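Mandelate racemase/muconate lactonizing enzyme family protein (Roseovarius nubinhibens ISM, PDB 3U4F) binds magnesium as a member of the enolase superfamily and may act as a hydro-lyase. Local coordinates at residues A[167-172]-A[205-210]; A[187-192]-A[225-230]; A[214-219]-A[246-251]. All coordinates share one frame; numbering follows the deposited sequence.

Interaction 1: residues A[167-172]-A[205-210]. With MG (magnesium ion), chain E; GAI (guanidine), chain F.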
ATOM      1  N   LYS A 167       5.998  11.440 -26.071  1.00 10.00           N
ATOM      2  CA  LYS A 167       4.872  10.689 -25.502  1.00  8.85           C
ATOM      3  C   LYS A 167       3.698  11.618 -25.206  1.00  9.09           C
ATOM      4  O   LYS A 167       3.879  12.679 -24.587  1.00  8.77           O
ATOM      5  CB  LYS A 167       5.282   9.896 -24.241  1.00  9.52           C
ATOM      6  CG  LYS A 167       4.168   8.987 -23.707  1.00  9.57           C
ATOM      7  CD  LYS A 167       4.666   8.022 -22.641  1.00  8.87           C
ATOM      8  CE  LYS A 167       4.633   8.669 -21.271  1.00  8.76           C
ATOM      9  NZ  LYS A 167       5.165   7.685 -20.295  1.00 10.29           N
ATOM     10  N   VAL A 168       2.499  11.216 -25.642  1.00  8.41           N
ATOM     11  CA  VAL A 168       1.272  11.965 -25.367  1.00  8.90           C
ATOM     12  C   VAL A 168       0.272  11.056 -24.639  1.00  8.61           C
ATOM     13  O   VAL A 168       0.570   9.897 -24.371  1.00  8.26           O
ATOM     14  CB  VAL A 168       0.660  12.547 -26.692  1.00  9.43           C
ATOM     15  CG1 VAL A 168       1.674  13.428 -27.375  1.00  9.79           C
ATOM     16  CG2 VAL A 168       0.226  11.430 -27.584  1.00  8.30           C
ATOM     17  N   ARG A 169      -0.892  11.583 -24.282  1.00  8.12           N
ATOM     18  CA  ARG A 169      -1.844  10.851 -23.467  1.00  8.22           C
ATOM     19  C   ARG A 169      -3.043  10.380 -24.299  1.00  8.79           C
ATOM     20  O   ARG A 169      -3.497  11.103 -25.175  1.00  9.04           O
ATOM     21  CB  ARG A 169      -2.348  11.744 -22.349  1.00  7.42           C
ATOM     22  CG  ARG A 169      -1.227  12.314 -21.473  1.00  6.96           C
ATOM     23  CD  ARG A 169      -0.634  11.211 -20.563  1.00  9.30           C
ATOM     24  NE  ARG A 169       0.766  11.523 -20.215  1.00  7.53           N
ATOM     25  CZ  ARG A 169       1.497  10.795 -19.383  1.00  7.29           C
ATOM     26  NH1 ARG A 169       0.935   9.772 -18.741  1.00  6.82           N
ATOM     27  NH2 ARG A 169       2.780  11.096 -19.195  1.00  6.76           N
ATOM     28  N   ALA A 170      -3.549   9.196 -23.983  1.00  9.35           N
ATOM     29  CA  ALA A 170      -4.811   8.663 -24.531  1.00 10.00           C
ATOM     30  C   ALA A 170      -5.864   8.560 -23.430  1.00 10.80           C
ATOM     31  O   ALA A 170      -5.531   8.439 -22.253  1.00 10.21           O
ATOM     32  CB  ALA A 170      -4.584   7.285 -25.108  1.00  9.90           C
ATOM     33  N   GLY A 171      -7.140   8.595 -23.816  1.00 11.09           N
ATOM     34  CA  GLY A 171      -8.214   8.334 -22.848  1.00 11.77           C
ATOM     35  C   GLY A 171      -8.317   9.404 -21.792  1.00 12.29           C
ATOM     36  O   GLY A 171      -7.832  10.509 -21.964  1.00 11.99           O
ATOM     37  N   ALA A 172      -8.986   9.073 -20.699  1.00 13.25           N
ATOM     38  CA  ALA A 172      -8.995   9.919 -19.514  1.00 13.66           C
ATOM     39  C   ALA A 172      -8.259   9.128 -18.433  1.00 14.07           C
ATOM     40  O   ALA A 172      -8.280   7.889 -18.442  1.00 13.65           O
ATOM     41  CB  ALA A 172     -10.437  10.225 -19.102  1.00 13.76           C
ATOM     42  N   ASP A 205       0.294   6.983 -23.582  1.00  7.18           N
ATOM     43  CA  ASP A 205       0.076   6.437 -22.250  1.00  7.59           C
ATOM     44  C   ASP A 205      -1.414   6.653 -21.946  1.00  7.58           C
ATOM     45  O   ASP A 205      -1.894   7.778 -22.015  1.00  7.22           O
ATOM     46  CB  ASP A 205       0.952   7.229 -21.280  1.00  8.26           C
ATOM     47  CG  ASP A 205       1.056   6.596 -19.891  1.00 10.47           C
ATOM     48  OD1 ASP A 205       0.136   5.871 -19.481  1.00 11.41           O
ATOM     49  OD2 ASP A 205       2.094   6.837 -19.208  1.00  9.75           O
ATOM     50  N   ALA A 206      -2.116   5.566 -21.628  1.00  8.10           N
ATOM     51  CA  ALA A 206      -3.571   5.588 -21.376  1.00  7.70           C
ATOM     52  C   ALA A 206      -3.908   5.675 -19.899  1.00  7.84           C
ATOM     53  O   ALA A 206      -5.082   5.717 -19.506  1.00  8.77           O
ATOM     54  CB  ALA A 206      -4.228   4.339 -21.992  1.00  7.68           C
ATOM     55  N   ASN A 207      -2.882   5.663 -19.063  1.00  7.73           N
ATOM     56  CA  ASN A 207      -3.071   5.730 -17.597  1.00  7.70           C
ATOM     57  C   ASN A 207      -4.293   4.987 -17.081  1.00  7.26           C
ATOM     58  O   ASN A 207      -5.165   5.579 -16.395  1.00  7.55           O
ATOM     59  CB  ASN A 207      -3.108   7.187 -17.142  1.00  7.50           C
ATOM     60  CG  ASN A 207      -1.770   7.887 -17.321  1.00  9.35           C
ATOM     61  OD1 ASN A 207      -0.849   7.752 -16.488  1.00 11.78           O
ATOM     62  ND2 ASN A 207      -1.656   8.629 -18.392  1.00  5.28           N
ATOM     63  N   SER A 208      -4.353   3.697 -17.391  1.00  8.07           N
ATOM     64  CA  SER A 208      -5.346   2.774 -16.776  1.00  8.20           C
ATOM     65  C   SER A 208      -6.780   2.961 -17.223  1.00  9.91           C
ATOM     66  O   SER A 208      -7.714   2.549 -16.527  1.00  9.88           O
ATOM     67  CB  SER A 208      -5.275   2.836 -15.231  1.00  8.35           C
ATOM     68  OG  SER A 208      -4.127   2.159 -14.735  1.00  7.01           O
ATOM     69  N   CYS A 209      -6.973   3.562 -18.391  1.00 11.15           N
ATOM     70  CA  CYS A 209      -8.322   3.935 -18.838  1.00 11.60           C
ATOM     71  C   CYS A 209      -9.187   2.771 -19.316  1.00 11.99           C
ATOM     72  O   CYS A 209     -10.363   2.679 -18.949  1.00 12.78           O
ATOM     73  CB  CYS A 209      -8.202   4.939 -19.980  1.00 11.23           C
ATOM     74  SG  CYS A 209      -9.800   5.605 -20.499  1.00 14.74           S
ATOM     75  N   TYR A 210      -8.605   1.863 -20.119  1.00 11.65           N
ATOM     76  CA  TYR A 210      -9.418   1.012 -20.994  1.00 11.01           C
ATOM     77  C   TYR A 210      -9.706  -0.413 -20.533  1.00 11.37           C
ATOM     78  O   TYR A 210      -8.875  -1.048 -19.894  1.00 11.89           O
ATOM     79  CB  TYR A 210      -8.756   0.965 -22.363  1.00 10.30           C
ATOM     80  CG  TYR A 210      -8.692   2.313 -23.045  1.00 11.70           C
ATOM     81  CD1 TYR A 210      -9.852   2.931 -23.513  1.00 11.21           C
ATOM     82  CD2 TYR A 210      -7.473   2.973 -23.230  1.00 12.91           C
ATOM     83  CE1 TYR A 210      -9.794   4.181 -24.181  1.00 14.95           C
ATOM     84  CE2 TYR A 210      -7.403   4.200 -23.872  1.00 15.21           C
ATOM     85  CZ  TYR A 210      -8.559   4.797 -24.352  1.00 14.79           C
ATOM     86  OH  TYR A 210      -8.488   6.004 -24.995  1.00 16.54           O
TER
HETATM   87 MG    MG E 371       2.850   6.169 -17.332  1.00  9.54          MG
HETATM   88  C   GAI F 372       3.758   8.565 -17.098  1.00  9.59           C
HETATM   89  N1  GAI F 372       4.243   9.780 -17.063  1.00  7.01           N
HETATM   90  N2  GAI F 372       2.536   8.193 -16.577  1.00  7.85           N
HETATM   91  N3  GAI F 372       4.485   7.565 -17.624  1.00  7.17           N
HETATM   92  O   HOH W   1       1.112   5.240 -17.082  1.00  9.90           O
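The Arg169 guanidinium has Asp205 CB over one face, and at its edge lie the Asn207 amide, 18° from coplanar with it, and the bound guanidine, whose N1 is 2.9 Å from Arg169 NH2. Arg169 NE is held by the carbonyl of Ser140. The Tyr210 ring carries Cys209 SG over the centre of one face and meets Ala170 CB at its edge.

Asp205 extends its carboxylate with CG anti to the backbone N (chi1 -168°), which carries OD2 to the magnesium ion at 2.1 Å. OD1 accepts from Asn207 N on its anti side, 26° out of the carboxylate plane, at 3.1 Å, closing an Asx turn that, with the metal bond, holds the carboxylate. Lys167 NZ makes a salt bridge to Asp205 OD2, its hydrogen bond weak at 3.4 Å, and lies 2.8 Å from guanidine N3; Tyr137 and Glu231 also hold this NZ. Parallel backbone pairing sets the frame: Asp205 N donates to Val168 O, and Ala170 N to Asp205 O at 2.9 Å. Ala172 N reaches Cys209 SG. Glu231, Glu257, guanidine N2 and N3 and a water complete the metal site, an enolase-superfamily active site at the C-terminal ends of TIM-barrel strands.

Interaction 2: residues A[187-192]-A[225-230]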
ATOM      1  N   GLU A 187      -8.241  11.471 -32.637  1.00 16.96           N
ATOM      2  CA  GLU A 187      -7.624  12.587 -33.328  1.00 17.44           C
ATOM      3  C   GLU A 187      -6.124  12.655 -33.059  1.00 17.00           C
ATOM      4  O   GLU A 187      -5.345  12.927 -33.965  1.00 16.22           O
ATOM      5  CB  GLU A 187      -8.278  13.909 -32.929  1.00 18.11           C
ATOM      6  CG  GLU A 187      -7.699  15.123 -33.693  1.00 21.91           C
ATOM      7  CD  GLU A 187      -8.228  16.458 -33.191  1.00 30.35           C
ATOM      8  OE1 GLU A 187      -9.151  16.458 -32.343  1.00 34.04           O
ATOM      9  OE2 GLU A 187      -7.717  17.518 -33.644  1.00 31.92           O
ATOM     10  N   ILE A 188      -5.716  12.411 -31.810  1.00 16.32           N
ATOM     11  CA  ILE A 188      -4.317  12.668 -31.434  1.00 14.88           C
ATOM     12  C   ILE A 188      -3.346  11.692 -32.099  1.00 15.04           C
ATOM     13  O   ILE A 188      -2.248  12.074 -32.463  1.00 15.46           O
ATOM     14  CB  ILE A 188      -4.125  12.702 -29.883  1.00 14.34           C
ATOM     15  CG1 ILE A 188      -2.820  13.431 -29.508  1.00 14.40           C
ATOM     16  CG2 ILE A 188      -4.152  11.317 -29.314  1.00 13.94           C
ATOM     17  CD1 ILE A 188      -2.718  13.842 -28.029  1.00 12.37           C
ATOM     18  N   VAL A 189      -3.759  10.446 -32.266  1.00 14.95           N
ATOM     19  CA  VAL A 189      -2.900   9.418 -32.844  1.00 15.46           C
ATOM     20  C   VAL A 189      -2.487   9.796 -34.281  1.00 15.89           C
ATOM     21  O   VAL A 189      -1.297   9.975 -34.516  1.00 14.61           O
ATOM     22  CB  VAL A 189      -3.532   7.998 -32.722  1.00 15.87           C
ATOM     23  CG1 VAL A 189      -2.684   6.939 -33.442  1.00 14.31           C
ATOM     24  CG2 VAL A 189      -3.691   7.646 -31.242  1.00 16.49           C
ATOM     25  N   PRO A 190      -3.458   9.959 -35.220  1.00 16.51           N
ATOM     26  CA  PRO A 190      -3.060  10.352 -36.577  1.00 17.36           C
ATOM     27  C   PRO A 190      -2.400  11.735 -36.629  1.00 17.83           C
ATOM     28  O   PRO A 190      -1.511  11.956 -37.462  1.00 18.39           O
ATOM     29  CB  PRO A 190      -4.402  10.353 -37.352  1.00 17.53           C
ATOM     30  CG  PRO A 190      -5.436  10.638 -36.298  1.00 17.66           C
ATOM     31  CD  PRO A 190      -4.923   9.764 -35.145  1.00 16.95           C
ATOM     32  N   THR A 191      -2.806  12.638 -35.738  1.00 17.57           N
ATOM     33  CA  THR A 191      -2.253  14.004 -35.703  1.00 18.46           C
ATOM     34  C   THR A 191      -0.762  14.052 -35.366  1.00 17.75           C
ATOM     35  O   THR A 191       0.012  14.795 -35.998  1.00 16.67           O
ATOM     36  CB  THR A 191      -3.005  14.892 -34.721  1.00 18.69           C
ATOM     37  OG1 THR A 191      -4.323  15.123 -35.209  1.00 20.09           O
ATOM     38  CG2 THR A 191      -2.308  16.233 -34.550  1.00 20.52           C
HETATM   39  N   MSE A 192      -0.353  13.269 -34.371  1.00 17.22           N
HETATM   40  CA  MSE A 192       1.068  13.196 -34.034  1.00 17.48           C
HETATM   41  C   MSE A 192       1.908  12.624 -35.170  1.00 16.54           C
HETATM   42  O   MSE A 192       2.969  13.135 -35.459  1.00 15.67           O
HETATM   43  CB  MSE A 192       1.302  12.391 -32.753  1.00 17.41           C
HETATM   44  CG  MSE A 192       0.708  13.050 -31.494  1.00 20.40           C
HETATM   45 SE   MSE A 192       1.370  14.876 -31.149  1.00 36.08          SE
HETATM   46  CE  MSE A 192       3.256  14.496 -30.949  1.00 28.69           C
ATOM     47  N   HIS A 225      -0.574   3.871 -37.300  1.00 16.59           N
ATOM     48  CA  HIS A 225       0.168   5.127 -37.359  1.00 16.73           C
ATOM     49  C   HIS A 225       1.590   5.062 -36.833  1.00 16.03           C
ATOM     50  O   HIS A 225       2.209   6.079 -36.604  1.00 16.57           O
ATOM     51  CB  HIS A 225      -0.638   6.269 -36.734  1.00 17.24           C
ATOM     52  CG  HIS A 225      -1.861   6.619 -37.531  1.00 20.71           C
ATOM     53  ND1 HIS A 225      -3.057   5.951 -37.384  1.00 24.51           N
ATOM     54  CD2 HIS A 225      -2.055   7.524 -38.520  1.00 20.88           C
ATOM     55  CE1 HIS A 225      -3.946   6.449 -38.228  1.00 23.83           C
ATOM     56  NE2 HIS A 225      -3.365   7.410 -38.925  1.00 24.05           N
ATOM     57  N   GLY A 226       2.118   3.856 -36.692  1.00 15.74           N
ATOM     58  CA  GLY A 226       3.522   3.697 -36.390  1.00 15.22           C
ATOM     59  C   GLY A 226       3.955   4.121 -34.991  1.00 14.10           C
ATOM     60  O   GLY A 226       5.141   4.393 -34.776  1.00 14.77           O
ATOM     61  N   PHE A 227       3.025   4.156 -34.035  1.00 12.78           N
ATOM     62  CA  PHE A 227       3.446   4.268 -32.629  1.00 11.33           C
ATOM     63  C   PHE A 227       4.228   3.028 -32.188  1.00 10.97           C
ATOM     64  O   PHE A 227       4.030   1.913 -32.710  1.00 10.74           O
ATOM     65  CB  PHE A 227       2.255   4.520 -31.696  1.00 11.62           C
ATOM     66  CG  PHE A 227       1.806   5.953 -31.633  1.00 10.80           C
ATOM     67  CD1 PHE A 227       1.308   6.622 -32.776  1.00 11.54           C
ATOM     68  CD2 PHE A 227       1.818   6.630 -30.408  1.00  9.96           C
ATOM     69  CE1 PHE A 227       0.838   7.949 -32.691  1.00 11.55           C
ATOM     70  CE2 PHE A 227       1.370   7.954 -30.308  1.00  8.13           C
ATOM     71  CZ  PHE A 227       0.873   8.614 -31.448  1.00 12.24           C
ATOM     72  N   SER A 228       5.128   3.200 -31.218  1.00  9.53           N
ATOM     73  CA  SER A 228       6.008   2.107 -30.822  1.00 10.03           C
ATOM     74  C   SER A 228       5.964   1.719 -29.336  1.00  9.09           C
ATOM     75  O   SER A 228       6.745   0.852 -28.902  1.00  8.71           O
ATOM     76  CB  SER A 228       7.459   2.410 -31.237  1.00 10.79           C
ATOM     77  OG  SER A 228       7.798   3.746 -30.848  1.00 10.56           O
ATOM     78  N   HIS A 229       5.020   2.314 -28.586  1.00  8.15           N
ATOM     79  CA  HIS A 229       5.004   2.170 -27.118  1.00  7.21           C
ATOM     80  C   HIS A 229       3.583   2.539 -26.663  1.00  6.15           C
ATOM     81  O   HIS A 229       3.125   3.657 -26.905  1.00  6.76           O
ATOM     82  CB  HIS A 229       6.076   3.139 -26.561  1.00  7.08           C
ATOM     83  CG  HIS A 229       6.098   3.297 -25.070  1.00  8.20           C
ATOM     84  ND1 HIS A 229       7.206   2.979 -24.311  1.00  9.98           N
ATOM     85  CD2 HIS A 229       5.180   3.791 -24.205  1.00  8.87           C
ATOM     86  CE1 HIS A 229       6.969   3.263 -23.040  1.00  8.36           C
ATOM     87  NE2 HIS A 229       5.745   3.757 -22.950  1.00  9.59           N
ATOM     88  N   PHE A 230       2.908   1.597 -26.024  1.00  6.31           N
ATOM     89  CA  PHE A 230       1.515   1.764 -25.573  1.00  5.63           C
ATOM     90  C   PHE A 230       1.504   1.432 -24.082  1.00  6.03           C
ATOM     91  O   PHE A 230       1.544   0.256 -23.671  1.00  7.31           O
ATOM     92  CB  PHE A 230       0.649   0.783 -26.385  1.00  5.69           C
ATOM     93  CG  PHE A 230      -0.834   0.872 -26.124  1.00  6.46           C
ATOM     94  CD1 PHE A 230      -1.401   1.968 -25.491  1.00  7.41           C
ATOM     95  CD2 PHE A 230      -1.661  -0.138 -26.599  1.00  8.39           C
ATOM     96  CE1 PHE A 230      -2.798   2.042 -25.295  1.00  9.17           C
ATOM     97  CE2 PHE A 230      -3.066  -0.072 -26.413  1.00  8.67           C
ATOM     98  CZ  PHE A 230      -3.619   1.004 -25.775  1.00  8.45           C
TER
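His225 and Phe227 lean against the Val189-Met192 turn of helix 184-196, on the outer layer of the TIM barrel, just where a Schellman motif with Gly226 as its C-prime residue ends helix 212-224. The contact thus joins one barrel helix to the turn that leads from the next helix into strand 229-231.

One CH-pi interaction contributes: Pro190 CA lies over a face of the His225 imidazole, 3.9 Å from the ring centroid and 26° off the normal, displaced toward the rim. Pro190 CB comes to 3.5 Å from His225 NE2, so the proline runs along that side of the ring. His225 ND1 is bonded to the Leu221 carbonyl, which fixes the turn of the imidazole.

The apolar part centres on Val189. Its CG1, anti to the backbone N (chi1 175°), fits between the two aromatic residues, 3.9 Å from His225 CB and 3.7 Å from Phe227 CE1. Selenomethionine Met192 touches the Phe227 ring obliquely with CB, 4.0 Å from CZ. Leu222 packs against both Val189 and Phe227 from the last turn of helix 212-224.

Polar support comes from Arg193, which bonds to the carbonyls of His225 and Gly226. In the helix backbone, Pro190 has no N-H to give to the turn before it, and the helix kinks there; the Val189 carbonyl oxygen sits at the edge of the Phe227 ring, 3.5 Å from CE1.

Interaction 3: residues A[214-219]-A[246-251]. With MG (magnesium ion), chain G.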
ATOM      1  N   GLN A 214     -11.274  -2.397 -25.724  1.00  9.43           N
ATOM      2  CA  GLN A 214     -11.103  -0.996 -26.119  1.00  9.66           C
ATOM      3  C   GLN A 214      -9.631  -0.685 -26.375  1.00  9.51           C
ATOM      4  O   GLN A 214      -9.301   0.109 -27.258  1.00  9.02           O
ATOM      5  CB  GLN A 214     -11.591  -0.063 -25.037  1.00 10.57           C
ATOM      6  CG  GLN A 214     -13.103  -0.079 -24.797  1.00 10.49           C
ATOM      7  CD  GLN A 214     -13.456   0.763 -23.596  1.00 15.57           C
ATOM      8  OE1 GLN A 214     -12.914   0.587 -22.504  1.00 11.70           O
ATOM      9  NE2 GLN A 214     -14.362   1.703 -23.798  1.00 18.82           N
ATOM     10  N   ALA A 215      -8.765  -1.269 -25.561  1.00  8.67           N
ATOM     11  CA  ALA A 215      -7.336  -1.024 -25.687  1.00  8.76           C
ATOM     12  C   ALA A 215      -6.809  -1.716 -26.939  1.00  9.11           C
ATOM     13  O   ALA A 215      -5.898  -1.204 -27.596  1.00  9.76           O
ATOM     14  CB  ALA A 215      -6.620  -1.522 -24.455  1.00  8.23           C
ATOM     15  N   ILE A 216      -7.383  -2.865 -27.290  1.00  9.21           N
ATOM     16  CA  ILE A 216      -6.918  -3.571 -28.487  1.00 11.05           C
ATOM     17  C   ILE A 216      -7.300  -2.778 -29.741  1.00 12.09           C
ATOM     18  O   ILE A 216      -6.501  -2.666 -30.686  1.00 12.12           O
ATOM     19  CB  ILE A 216      -7.416  -5.035 -28.504  1.00 11.42           C
ATOM     20  CG1 ILE A 216      -6.655  -5.814 -27.435  1.00 11.65           C
ATOM     21  CG2 ILE A 216      -7.227  -5.677 -29.880  1.00 12.85           C
ATOM     22  CD1 ILE A 216      -7.337  -7.053 -26.969  1.00 11.57           C
ATOM     23  N   GLU A 217      -8.506  -2.219 -29.738  1.00 12.47           N
ATOM     24  CA  GLU A 217      -8.958  -1.309 -30.823  1.00 13.80           C
ATOM     25  C   GLU A 217      -8.012  -0.105 -30.972  1.00 12.64           C
ATOM     26  O   GLU A 217      -7.542   0.206 -32.075  1.00 11.41           O
ATOM     27  CB  GLU A 217     -10.377  -0.828 -30.536  1.00 14.68           C
ATOM     28  CG  GLU A 217     -11.016  -0.012 -31.663  1.00 21.15           C
ATOM     29  CD  GLU A 217     -12.354   0.632 -31.249  1.00 29.12           C
ATOM     30  OE1 GLU A 217     -13.175   0.913 -32.155  1.00 31.77           O
ATOM     31  OE2 GLU A 217     -12.580   0.875 -30.033  1.00 32.20           O
ATOM     32  N   LEU A 218      -7.708   0.557 -29.857  1.00 11.33           N
ATOM     33  CA  LEU A 218      -6.709   1.641 -29.884  1.00 11.20           C
ATOM     34  C   LEU A 218      -5.347   1.141 -30.337  1.00 10.98           C
ATOM     35  O   LEU A 218      -4.670   1.828 -31.122  1.00 12.28           O
ATOM     36  CB  LEU A 218      -6.566   2.332 -28.522  1.00 10.01           C
ATOM     37  CG  LEU A 218      -5.493   3.436 -28.344  1.00 11.22           C
ATOM     38  CD1 LEU A 218      -5.600   4.501 -29.423  1.00 11.47           C
ATOM     39  CD2 LEU A 218      -5.615   4.081 -26.942  1.00  9.07           C
ATOM     40  N   GLY A 219      -4.921  -0.013 -29.829  1.00 10.97           N
ATOM     41  CA  GLY A 219      -3.639  -0.596 -30.220  1.00 11.87           C
ATOM     42  C   GLY A 219      -3.499  -0.792 -31.727  1.00 13.17           C
ATOM     43  O   GLY A 219      -2.407  -0.618 -32.288  1.00 12.28           O
ATOM     44  N   SER A 246      -1.353  -7.068 -24.491  1.00 10.93           N
ATOM     45  CA  SER A 246      -0.013  -7.482 -24.967  1.00 12.22           C
ATOM     46  C   SER A 246      -0.092  -8.645 -25.922  1.00 11.54           C
ATOM     47  O   SER A 246       0.560  -8.637 -26.968  1.00 11.18           O
ATOM     48  CB  SER A 246       0.881  -7.943 -23.794  1.00 12.41           C
ATOM     49  OG  SER A 246       1.192  -6.807 -23.047  1.00 19.25           O
ATOM     50  N   GLU A 247      -0.866  -9.660 -25.560  1.00 12.56           N
ATOM     51  CA  GLU A 247      -0.969 -10.851 -26.434  1.00 14.60           C
ATOM     52  C   GLU A 247      -1.619 -10.572 -27.787  1.00 14.71           C
ATOM     53  O   GLU A 247      -1.244 -11.199 -28.789  1.00 15.47           O
ATOM     54  CB  GLU A 247      -1.640 -12.038 -25.719  1.00 14.52           C
ATOM     55  CG  GLU A 247      -0.768 -12.673 -24.637  1.00 20.29           C
ATOM     56  CD  GLU A 247      -1.525 -13.699 -23.785  1.00 26.42           C
ATOM     57  OE1 GLU A 247      -2.729 -13.496 -23.493  1.00 32.56           O
ATOM     58  OE2 GLU A 247      -0.918 -14.720 -23.400  1.00 31.25           O
ATOM     59  N   ALA A 248      -2.585  -9.652 -27.827  1.00 14.34           N
ATOM     60  CA  ALA A 248      -3.281  -9.318 -29.075  1.00 14.38           C
ATOM     61  C   ALA A 248      -2.526  -8.327 -29.978  1.00 14.36           C
ATOM     62  O   ALA A 248      -2.826  -8.230 -31.172  1.00 13.06           O
ATOM     63  CB  ALA A 248      -4.715  -8.789 -28.785  1.00 14.40           C
ATOM     64  N   LEU A 249      -1.578  -7.577 -29.420  1.00 13.10           N
ATOM     65  CA  LEU A 249      -0.905  -6.508 -30.187  1.00 12.58           C
ATOM     66  C   LEU A 249       0.567  -6.786 -30.493  1.00 12.23           C
ATOM     67  O   LEU A 249       1.248  -7.432 -29.721  1.00 12.83           O
ATOM     68  CB  LEU A 249      -1.003  -5.161 -29.474  1.00 12.24           C
ATOM     69  CG  LEU A 249      -2.432  -4.667 -29.242  1.00 11.28           C
ATOM     70  CD1 LEU A 249      -2.417  -3.406 -28.347  1.00 12.07           C
ATOM     71  CD2 LEU A 249      -3.093  -4.353 -30.585  1.00  8.18           C
ATOM     72  N   ASP A 250       1.027  -6.277 -31.628  1.00 13.31           N
ATOM     73  CA  ASP A 250       2.443  -6.263 -31.956  1.00 14.02           C
ATOM     74  C   ASP A 250       3.165  -5.077 -31.308  1.00 13.36           C
ATOM     75  O   ASP A 250       4.340  -5.211 -30.974  1.00 14.09           O
ATOM     76  CB  ASP A 250       2.661  -6.201 -33.463  1.00 14.77           C
ATOM     77  CG  ASP A 250       2.151  -7.435 -34.170  1.00 19.44           C
ATOM     78  OD1 ASP A 250       2.386  -8.556 -33.663  1.00 23.51           O
ATOM     79  OD2 ASP A 250       1.517  -7.266 -35.224  1.00 25.71           O
ATOM     80  N   ILE A 251       2.498  -3.933 -31.165  1.00 12.34           N
ATOM     81  CA  ILE A 251       3.118  -2.764 -30.500  1.00 11.33           C
ATOM     82  C   ILE A 251       3.505  -3.165 -29.062  1.00 11.31           C
ATOM     83  O   ILE A 251       2.786  -3.945 -28.429  1.00 10.48           O
ATOM     84  CB  ILE A 251       2.187  -1.513 -30.544  1.00 11.29           C
ATOM     85  CG1 ILE A 251       2.882  -0.255 -29.960  1.00 11.34           C
ATOM     86  CG2 ILE A 251       0.797  -1.835 -29.926  1.00 11.18           C
ATOM     87  CD1 ILE A 251       2.144   1.060 -30.293  1.00 10.68           C
TER
HETATM   88 MG    MG G 374       2.247  -8.150 -28.045  1.00 14.63          MG
HETATM   89  O   HOH W   2       4.103  -7.938 -29.124  1.00 13.44           O
HETATM   90  O   HOH W   3       2.447  -6.253 -27.165  1.00 13.25           O
HETATM   91  O   HOH W   4       3.400  -9.012 -26.480  1.00 12.03           O
HETATM   92  O   HOH W   5       2.162 -10.084 -29.036  1.00 11.03           O
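Leu249 crosses from the end of helix 239-248 to the backbone of Gly219 in helix 212-224. Its CB heads toward that helix, and CG, set anti to the carbonyl carbon (chi1 -60°), carries the fork toward Gly219. One branch, CD1, ends 3.6 Å from Gly219 CA, with the Ala215 carbonyl oxygen a little farther off. The other, CD2, rests against the next part of the same backbone, 3.8 Å from Gly219 C and equally far from Ile216 O. The fit depends on the glycine, since a CB at Gly219 would collide with CD1. With an alanine here, CG and both methyls go, and the backbone at Gly219 and the carbonyl of Ile216 would probably be left with a gap beside them.

These are neighbouring helices on the outside of the TIM barrel, and the contact continues toward the solvent through Ile216. Its CD1 meets Ala248 CB at 3.6 Å, and its CG1 lies alongside the same methyl, so the isoleucine covers Ala248 with the end of its longer branch. Deeper in, Phe230 packs against Leu249, while Ile251 brings CG2 near the Gly219 carbonyl.

The same turn that presents Leu249 holds a second magnesium ion. Two backbone carbonyls bind it, Ser246 O and Leu249 O, each at 2.1 Å, and four waters complete six ligands. Ser246 O is among the last carbonyls of its helix, and Leu249 N gives it a weak bond within the turn. One metal-bound water donates to Ile251 O at 2.7 Å.

How the interactions relate
From the N terminus, strand 165-169 and the loop that follows open interaction 1, which closes at 205-210 after the chain has passed through helix 184-196. Residues 187-192 of that helix open interaction 2 before interaction 1 has closed, so the two cross. Interaction 2 closes at 225-230, beyond helix 212-224, where residues 214-219 have already opened interaction 3; these also cross. Interaction 3 closes at 246-251, past strand 229-231, in series with interaction 1. Ile188 packs on Val168, Leu218 on Tyr210 and Ala170, and Ile251 on the backbone from Phe227 to His229. Together they tie successive barrel strands and their outer helices, from metal site to solvent-facing layer.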